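Long-range contact in ORF10 (PDB 6RIW), which probably carries out the chain-extending condensation of polyunsaturated fatty acid synthesis through this ketosynthase and chain length factor portion of a longer polypeptide: residues 306-320 / 436-450. Residues are numbered along the deposited sequence; the frame is centred on the assembly and turned at random.
Sequences GQVLVYERAYADADV and SVFGFGGSNAHLVLQ
H446 is gripped at both ring nitrogens: NE2 lies 2.8 Å from Y315 OH in a nearly straight hydrogen bond (170°), and ND1 lies 2.8 Å from S436 OG on the adjoining strand. Y311 turns the edge of its ring toward the imidazole face, the planes at 84°, an edge-to-face pair that, with the two hydrogen bonds, helps hold the imidazole in place. The first torsion of H446 sets its ring opposite the backbone N, which brings it against helix 306-318; a histidine suits this spot because its two nitrogens can satisfy two buried hydroxyls. A water joins Y311 OH to S436 OG. Small A314 lets the helix come close to the strand, its CB 3.8 Å from H446 CD2. Further along, V448 CG2 sits over one face of Y315, 3.8 Å from the ring centroid, while A318 CB packs on V448 CB. At the other end the Q307 amide lies flat on F438, the planes 14° apart, with CG centred over the ring; OE1 is held by S345, and a water links NE2 to N444 OD1. F438 also meets V310 CG1 and Y311 OH at its edge. Were F438 an alanine, the Q307 amide would probably lose the ring it lies on, and a gap would open beside V310 and Y311. Against this dense middle, the Q450 end is sparser: V320 CG2 touches NE2 of partly exposed Q450 at 3.8 Å, and exposed D319 is the C-prime residue of the Schellman motif that ends the helix. The helix runs roughly along strand 443-450, covering one sheet face while A445 and L447 point to helix 198-211 on the other: the layered alpha-beta packing of the thiolase fold in a ketosynthase domain.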
loop_
_atom_site.group_PDB
_atom_site.type_symbol
_atom_site.label_atom_id
_atom_site.label_comp_id
_atom_site.label_asym_id
_atom_site.label_seq_id
_atom_site.Cartn_x
_atom_site.Cartn_y
_atom_site.Cartn_z
ATOM N N GLY A 306 12.340 2.102 19.747
ATOM C CA GLY A 306 12.414 1.401 18.475
ATOM C C GLY A 306 13.535 1.901 17.592
ATOM O O GLY A 306 14.100 1.132 16.804
ATOM N N GLN A 307 13.868 3.194 17.691
ATOM C CA GLN A 307 14.947 3.743 16.875
ATOM C C GLN A 307 16.307 3.237 17.329
ATOM O O GLN A 307 17.140 2.861 16.500
ATOM C CB GLN A 307 14.902 5.270 16.908
ATOM C CG GLN A 307 13.539 5.815 16.412
ATOM C CD GLN A 307 13.479 7.331 16.418
ATOM O OE1 GLN A 307 14.382 7.995 16.948
ATOM N NE2 GLN A 307 12.404 7.893 15.843
ATOM N N VAL A 308 16.580 3.271 18.634
ATOM C CA VAL A 308 17.820 2.670 19.119
ATOM C C VAL A 308 17.884 1.199 18.712
ATOM O O VAL A 308 18.921 0.714 18.249
ATOM C CB VAL A 308 17.938 2.850 20.649
ATOM C CG1 VAL A 308 19.110 2.023 21.206
ATOM C CG2 VAL A 308 18.094 4.335 21.001
ATOM N N LEU A 309 16.758 0.481 18.819
ATOM C CA LEU A 309 16.769 -0.935 18.465
ATOM C C LEU A 309 17.164 -1.151 17.005
ATOM O O LEU A 309 17.958 -2.046 16.702
ATOM C CB LEU A 309 15.408 -1.563 18.753
ATOM C CG LEU A 309 15.246 -3.034 18.354
ATOM C CD1 LEU A 309 16.190 -3.979 19.145
ATOM C CD2 LEU A 309 13.789 -3.468 18.502
ATOM N N VAL A 310 16.622 -0.354 16.078
ATOM C CA VAL A 310 16.976 -0.595 14.678
ATOM C C VAL A 310 18.453 -0.282 14.425
ATOM O O VAL A 310 19.097 -0.942 13.598
ATOM C CB VAL A 310 16.041 0.177 13.717
ATOM C CG1 VAL A 310 16.472 1.629 13.539
ATOM C CG2 VAL A 310 16.000 -0.521 12.368
ATOM N N TYR A 311 19.025 0.695 15.141
ATOM C CA TYR A 311 20.464 0.939 15.036
ATOM C C TYR A 311 21.252 -0.288 15.475
ATOM O O TYR A 311 22.192 -0.709 14.798
ATOM C CB TYR A 311 20.894 2.130 15.898
ATOM C CG TYR A 311 20.311 3.468 15.550
ATOM C CD1 TYR A 311 20.086 3.849 14.235
ATOM C CD2 TYR A 311 20.005 4.365 16.556
ATOM C CE1 TYR A 311 19.553 5.099 13.938
ATOM C CE2 TYR A 311 19.495 5.599 16.281
ATOM C CZ TYR A 311 19.266 5.971 14.976
ATOM O OH TYR A 311 18.724 7.208 14.740
ATOM N N GLU A 312 20.906 -0.840 16.640
ATOM C CA GLU A 312 21.606 -2.015 17.142
ATOM C C GLU A 312 21.535 -3.150 16.134
ATOM O O GLU A 312 22.561 -3.739 15.775
ATOM C CB GLU A 312 21.016 -2.449 18.484
ATOM C CG GLU A 312 21.247 -1.438 19.590
ATOM C CD GLU A 312 20.386 -1.684 20.810
ATOM O OE1 GLU A 312 19.450 -2.507 20.727
ATOM O OE2 GLU A 312 20.648 -1.051 21.860
ATOM N N ARG A 313 20.328 -3.422 15.614
ATOM C CA ARG A 313 20.148 -4.517 14.664
ATOM C C ARG A 313 20.893 -4.263 13.365
ATOM O O ARG A 313 21.385 -5.210 12.751
ATOM C CB ARG A 313 18.648 -4.735 14.383
ATOM C CG ARG A 313 17.862 -5.304 15.543
ATOM C CD ARG A 313 16.393 -5.500 15.143
ATOM N NE ARG A 313 15.612 -6.212 16.147
ATOM C CZ ARG A 313 14.281 -6.248 16.145
ATOM N NH1 ARG A 313 13.607 -5.612 15.185
ATOM N NH2 ARG A 313 13.624 -6.910 17.087
ATOM N N ALA A 314 21.006 -2.998 12.938
ATOM C CA ALA A 314 21.618 -2.701 11.647
ATOM C C ALA A 314 23.129 -2.890 11.679
ATOM O O ALA A 314 23.709 -3.461 10.744
ATOM C CB ALA A 314 21.287 -1.267 11.216
ATOM N N TYR A 315 23.792 -2.379 12.718
ATOM C CA TYR A 315 25.250 -2.507 12.753
ATOM C C TYR A 315 25.672 -3.932 13.073
ATOM O O TYR A 315 26.704 -4.394 12.577
ATOM C CB TYR A 315 25.844 -1.469 13.720
ATOM C CG TYR A 315 25.720 -0.122 13.061
ATOM C CD1 TYR A 315 26.619 0.262 12.062
ATOM C CD2 TYR A 315 24.637 0.712 13.332
ATOM C CE1 TYR A 315 26.473 1.459 11.392
ATOM C CE2 TYR A 315 24.484 1.922 12.670
ATOM C CZ TYR A 315 25.399 2.287 11.699
ATOM O OH TYR A 315 25.236 3.481 11.028
ATOM N N ALA A 316 24.868 -4.657 13.846
ATOM C CA ALA A 316 25.082 -6.097 13.964
ATOM C C ALA A 316 24.938 -6.792 12.614
ATOM O O ALA A 316 25.762 -7.644 12.252
ATOM C CB ALA A 316 24.104 -6.685 14.972
ATOM N N ASP A 317 23.900 -6.443 11.848
ATOM C CA ASP A 317 23.711 -7.096 10.552
ATOM C C ASP A 317 24.850 -6.764 9.603
ATOM O O ASP A 317 25.293 -7.626 8.835
ATOM C CB ASP A 317 22.379 -6.686 9.919
ATOM C CG ASP A 317 22.170 -7.321 8.545
ATOM O OD1 ASP A 317 21.784 -8.515 8.485
ATOM O OD2 ASP A 317 22.397 -6.636 7.518
ATOM N N ALA A 318 25.317 -5.507 9.625
ATOM C CA ALA A 318 26.399 -5.085 8.748
ATOM C C ALA A 318 27.749 -5.608 9.220
ATOM O O ALA A 318 28.707 -5.607 8.439
ATOM C CB ALA A 318 26.447 -3.548 8.665
ATOM N N ASP A 319 27.831 -6.062 10.472
ATOM C CA ASP A 319 29.112 -6.406 11.102
ATOM C C ASP A 319 30.079 -5.224 11.034
ATOM O O ASP A 319 31.260 -5.370 10.705
ATOM C CB ASP A 319 29.720 -7.657 10.469
ATOM C CG ASP A 319 30.489 -8.508 11.470
ATOM O OD1 ASP A 319 30.288 -9.749 11.489
ATOM O OD2 ASP A 319 31.294 -7.938 12.234
ATOM N N VAL A 320 29.568 -4.038 11.348
ATOM C CA VAL A 320 30.320 -2.794 11.245
ATOM C C VAL A 320 30.324 -2.125 12.610
ATOM O O VAL A 320 29.274 -1.991 13.247
ATOM C CB VAL A 320 29.723 -1.862 10.173
ATOM C CG1 VAL A 320 30.139 -0.424 10.400
ATOM C CG2 VAL A 320 30.133 -2.328 8.794
ATOM N N SER A 436 18.659 6.654 7.812
ATOM C CA SER A 436 17.561 6.339 8.716
ATOM C C SER A 436 16.243 6.841 8.142
ATOM O O SER A 436 16.173 7.947 7.588
ATOM C CB SER A 436 17.784 6.949 10.121
ATOM O OG SER A 436 19.087 6.665 10.610
ATOM N N VAL A 437 15.193 6.029 8.272
ATOM C CA VAL A 437 13.833 6.480 7.983
ATOM C C VAL A 437 12.914 5.927 9.065
ATOM O O VAL A 437 12.978 4.735 9.396
ATOM C CB VAL A 437 13.337 6.085 6.570
ATOM C CG1 VAL A 437 14.024 6.921 5.508
ATOM C CG2 VAL A 437 13.587 4.595 6.285
ATOM N N PHE A 438 12.082 6.803 9.638
ATOM C CA PHE A 438 11.194 6.456 10.751
ATOM C C PHE A 438 9.759 6.861 10.394
ATOM O O PHE A 438 9.362 8.014 10.590
ATOM C CB PHE A 438 11.662 7.131 12.038
ATOM C CG PHE A 438 13.108 6.851 12.398
ATOM C CD1 PHE A 438 13.621 5.559 12.359
ATOM C CD2 PHE A 438 13.948 7.884 12.797
ATOM C CE1 PHE A 438 14.942 5.296 12.713
ATOM C CE2 PHE A 438 15.262 7.637 13.150
ATOM C CZ PHE A 438 15.770 6.345 13.105
ATOM N N GLY A 439 8.973 5.906 9.894
ATOM C CA GLY A 439 7.652 6.199 9.387
ATOM C C GLY A 439 6.549 6.194 10.441
ATOM O O GLY A 439 6.708 5.644 11.533
ATOM N N PHE A 440 5.422 6.821 10.083
ATOM C CA PHE A 440 4.214 6.745 10.892
ATOM C C PHE A 440 3.841 5.289 11.156
ATOM O O PHE A 440 4.020 4.411 10.303
ATOM C CB PHE A 440 3.049 7.456 10.183
ATOM C CG PHE A 440 3.317 8.908 9.893
ATOM C CD1 PHE A 440 3.746 9.756 10.899
ATOM C CD2 PHE A 440 3.144 9.426 8.615
ATOM C CE1 PHE A 440 4.007 11.102 10.641
ATOM C CE2 PHE A 440 3.409 10.781 8.342
ATOM C CZ PHE A 440 3.837 11.613 9.354
ATOM N N GLY A 441 3.306 5.031 12.347
ATOM C CA GLY A 441 3.074 3.661 12.754
ATOM C C GLY A 441 4.293 2.968 13.319
ATOM O O GLY A 441 4.327 1.729 13.378
ATOM N N GLY A 442 5.303 3.725 13.725
ATOM C CA GLY A 442 6.470 3.147 14.367
ATOM C C GLY A 442 7.373 2.310 13.482
ATOM O O GLY A 442 8.088 1.447 13.995
ATOM N N SER A 443 7.368 2.522 12.164
ATOM C CA SER A 443 8.102 1.641 11.258
ATOM C C SER A 443 9.463 2.236 10.939
ATOM O O SER A 443 9.550 3.284 10.293
ATOM C CB SER A 443 7.300 1.392 9.982
ATOM O OG SER A 443 6.103 0.726 10.335
ATOM N N ASN A 444 10.516 1.548 11.370
ATOM C CA ASN A 444 11.878 2.049 11.322
ATOM C C ASN A 444 12.737 1.215 10.391
ATOM O O ASN A 444 12.560 -0.006 10.282
ATOM C CB ASN A 444 12.485 2.039 12.719
ATOM C CG ASN A 444 11.617 2.765 13.712
ATOM O OD1 ASN A 444 11.233 3.911 13.478
ATOM N ND2 ASN A 444 11.283 2.106 14.819
ATOM N N ALA A 445 13.679 1.887 9.722
ATOM C CA ALA A 445 14.728 1.203 8.980
ATOM C C ALA A 445 16.013 2.013 9.071
ATOM O O ALA A 445 15.988 3.243 9.114
ATOM C CB ALA A 445 14.367 0.985 7.499
ATOM N N HIS A 446 17.138 1.307 9.081
ATOM C CA HIS A 446 18.453 1.931 9.008
ATOM C C HIS A 446 19.321 1.079 8.095
ATOM O O HIS A 446 19.350 -0.148 8.233
ATOM C CB HIS A 446 19.071 2.042 10.407
ATOM C CG HIS A 446 20.356 2.817 10.443
ATOM N ND1 HIS A 446 20.395 4.199 10.419
ATOM C CD2 HIS A 446 21.647 2.402 10.524
ATOM C CE1 HIS A 446 21.657 4.599 10.482
ATOM N NE2 HIS A 446 22.435 3.529 10.553
ATOM N N LEU A 447 19.978 1.713 7.129
ATOM C CA LEU A 447 20.860 1.014 6.211
ATOM C C LEU A 447 22.279 1.523 6.412
ATOM O O LEU A 447 22.485 2.721 6.629
ATOM C CB LEU A 447 20.437 1.220 4.759
ATOM C CG LEU A 447 19.077 0.644 4.369
ATOM C CD1 LEU A 447 18.754 1.016 2.927
ATOM C CD2 LEU A 447 19.072 -0.876 4.578
ATOM N N VAL A 448 23.242 0.608 6.360
ATOM C CA VAL A 448 24.661 0.932 6.498
ATOM C C VAL A 448 25.299 0.812 5.122
ATOM O O VAL A 448 25.263 -0.262 4.500
ATOM C CB VAL A 448 25.352 0.018 7.523
ATOM C CG1 VAL A 448 26.805 0.482 7.742
ATOM C CG2 VAL A 448 24.576 0.032 8.818
ATOM N N LEU A 449 25.849 1.923 4.623
ATOM C CA LEU A 449 26.407 1.997 3.285
ATOM C C LEU A 449 27.898 2.319 3.351
ATOM O O LEU A 449 28.352 3.048 4.239
ATOM C CB LEU A 449 25.714 3.072 2.449
ATOM C CG LEU A 449 24.197 3.172 2.569
ATOM C CD1 LEU A 449 23.712 4.384 1.771
ATOM C CD2 LEU A 449 23.608 1.875 2.029
ATOM N N GLN A 450 28.644 1.801 2.380
ATOM C CA GLN A 450 30.070 2.074 2.287
ATOM C C GLN A 450 30.438 2.440 0.859
ATOM O O GLN A 450 29.730 2.110 -0.097
ATOM C CB GLN A 450 30.893 0.872 2.765
ATOM C CG GLN A 450 30.807 0.665 4.271
ATOM C CD GLN A 450 31.693 -0.480 4.766
ATOM O OE1 GLN A 450 32.055 -1.382 4.006
ATOM N NE2 GLN A 450 32.042 -0.439 6.044
HETATM O O HOH W 1 10.155 5.700 15.076
HETATM O O HOH W 2 19.049 8.637 12.468
#